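Local structure of T9SS C-terminal target domain-containing protein (Bacteroides cellulosilyticus, 5JVK) at residues Asp232-Pro235 with Leu236-Val240. The protein is a family 39 glycoside hydrolase that probably hydrolyses O-glycosidic bonds, acting within carbohydrate chains. Residues are numbered along the deposited sequence; the frame is centred on the assembly and turned at random.
Sequences DYLP and LLKVV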
loop_
_atom_site.group_PDB
_atom_site.type_symbol
_atom_site.label_atom_id
_atom_site.label_comp_id
_atom_site.label_asym_id
_atom_site.label_seq_id
_atom_site.Cartn_x
_atom_site.Cartn_y
_atom_site.Cartn_z
ATOM N N ASP A 232 23.184 9.488 17.747
ATOM C CA ASP A 232 23.607 9.309 16.345
ATOM C C ASP A 232 22.710 10.033 15.343
ATOM O O ASP A 232 23.204 10.804 14.515
ATOM C CB ASP A 232 23.676 7.817 15.987
ATOM C CG ASP A 232 24.701 7.052 16.818
ATOM O OD1 ASP A 232 25.711 7.647 17.253
ATOM O OD2 ASP A 232 24.494 5.839 17.030
ATOM N N TYR A 233 21.403 9.788 15.417
ATOM C CA TYR A 233 20.460 10.304 14.416
ATOM C C TYR A 233 20.233 11.817 14.511
ATOM O O TYR A 233 20.289 12.510 13.497
ATOM C CB TYR A 233 19.117 9.567 14.495
ATOM C CG TYR A 233 18.247 9.776 13.274
ATOM C CD1 TYR A 233 18.222 8.838 12.238
ATOM C CD2 TYR A 233 17.453 10.917 13.145
ATOM C CE1 TYR A 233 17.430 9.031 11.116
ATOM C CE2 TYR A 233 16.664 11.120 12.027
ATOM C CZ TYR A 233 16.657 10.177 11.016
ATOM O OH TYR A 233 15.863 10.377 9.916
ATOM N N LEU A 234 19.969 12.322 15.714
ATOM C CA LEU A 234 19.645 13.745 15.897
ATOM C C LEU A 234 20.767 14.711 15.455
ATOM O O LEU A 234 20.467 15.755 14.874
ATOM C CB LEU A 234 19.192 14.027 17.342
ATOM C CG LEU A 234 18.739 15.446 17.715
ATOM C CD1 LEU A 234 17.688 15.989 16.755
ATOM C CD2 LEU A 234 18.202 15.458 19.138
ATOM N N PRO A 235 22.049 14.375 15.723
ATOM C CA PRO A 235 23.145 15.160 15.143
ATOM C C PRO A 235 23.114 15.268 13.619
ATOM O O PRO A 235 23.269 16.366 13.086
ATOM C CB PRO A 235 24.390 14.399 15.599
ATOM C CG PRO A 235 24.003 13.861 16.927
ATOM C CD PRO A 235 22.533 13.545 16.844
ATOM N N LEU A 236 22.916 14.141 12.937
ATOM C CA LEU A 236 22.780 14.127 11.477
ATOM C C LEU A 236 21.582 14.973 11.042
ATOM O O LEU A 236 21.682 15.764 10.106
ATOM C CB LEU A 236 22.646 12.683 10.964
ATOM C CG LEU A 236 22.510 12.372 9.461
ATOM C CD1 LEU A 236 21.110 12.636 8.938
ATOM C CD2 LEU A 236 23.519 13.128 8.613
ATOM N N LEU A 237 20.463 14.804 11.740
ATOM C CA LEU A 237 19.220 15.521 11.446
ATOM C C LEU A 237 19.341 17.042 11.626
ATOM O O LEU A 237 18.760 17.804 10.848
ATOM C CB LEU A 237 18.096 14.969 12.332
ATOM C CG LEU A 237 16.650 15.417 12.113
ATOM C CD1 LEU A 237 16.179 15.084 10.702
ATOM C CD2 LEU A 237 15.748 14.780 13.172
ATOM N N LYS A 238 20.094 17.472 12.643
ATOM C CA LYS A 238 20.328 18.908 12.906
ATOM C C LYS A 238 21.105 19.629 11.797
ATOM O O LYS A 238 20.974 20.843 11.650
ATOM C CB LYS A 238 21.036 19.114 14.255
ATOM C CG LYS A 238 20.104 19.023 15.452
ATOM C CD LYS A 238 20.852 19.096 16.773
ATOM C CE LYS A 238 19.887 19.293 17.933
ATOM N NZ LYS A 238 20.527 19.096 19.261
ATOM N N VAL A 239 21.913 18.883 11.042
ATOM C CA VAL A 239 22.618 19.411 9.869
ATOM C C VAL A 239 21.730 19.312 8.621
ATOM O O VAL A 239 21.617 20.280 7.871
ATOM C CB VAL A 239 23.963 18.674 9.628
ATOM C CG1 VAL A 239 24.688 19.231 8.405
ATOM C CG2 VAL A 239 24.852 18.765 10.863
ATOM N N VAL A 240 21.102 18.152 8.414
ATOM C CA VAL A 240 20.291 17.889 7.208
ATOM C C VAL A 240 19.056 18.792 7.088
ATOM O O VAL A 240 18.769 19.292 6.001
ATOM C CB VAL A 240 19.873 16.392 7.114
ATOM C CG1 VAL A 240 18.837 16.154 6.015
ATOM C CG2 VAL A 240 21.093 15.520 6.863
#
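Helix 229-247 is the crossover helix of a beta-alpha-beta unit in the (beta/alpha)8 barrel, joining strands 217-220 and 252-255, and here Tyr233 and Leu237 occupy successive turns of its inward side. Their backbones are linked by the i to i+4 bond from Leu237 N to Tyr233 O (2.9 Å). Both side chains leave the helix with CG anti to the backbone N (chi1 -164° and -172°). Leu237 CD2 meets the edge of the Tyr233 ring, near its plane and 3.9 Å from Tyr233 CE2. The ring itself lies against Phe269 edge-to-face, while its OH is hydrogen-bonded to Leu220 O; tyrosine thus brings an apolar ring into the core and still pairs its one polar atom. Leu237, wholly apolar, packs on Leu253 and Ser255 of the next barrel strand.

One residue further round, Leu234 and Lys238 repeat the spacing, with Lys238 N bonded to Leu234 O at 2.8 Å. Pro235 N has no hydrogen to give to the preceding turn, and the helix is kinked there, but its phi of -56° is already helical and its partly exposed ring touches Arg197 of helix 194-211. Lysine suits the exposed position 238 because its long aliphatic part can cover buried Leu234 before the charged end is reached: the chain runs extended beyond CG, and Lys238 CE lies 4.0 Å from Leu234 CG.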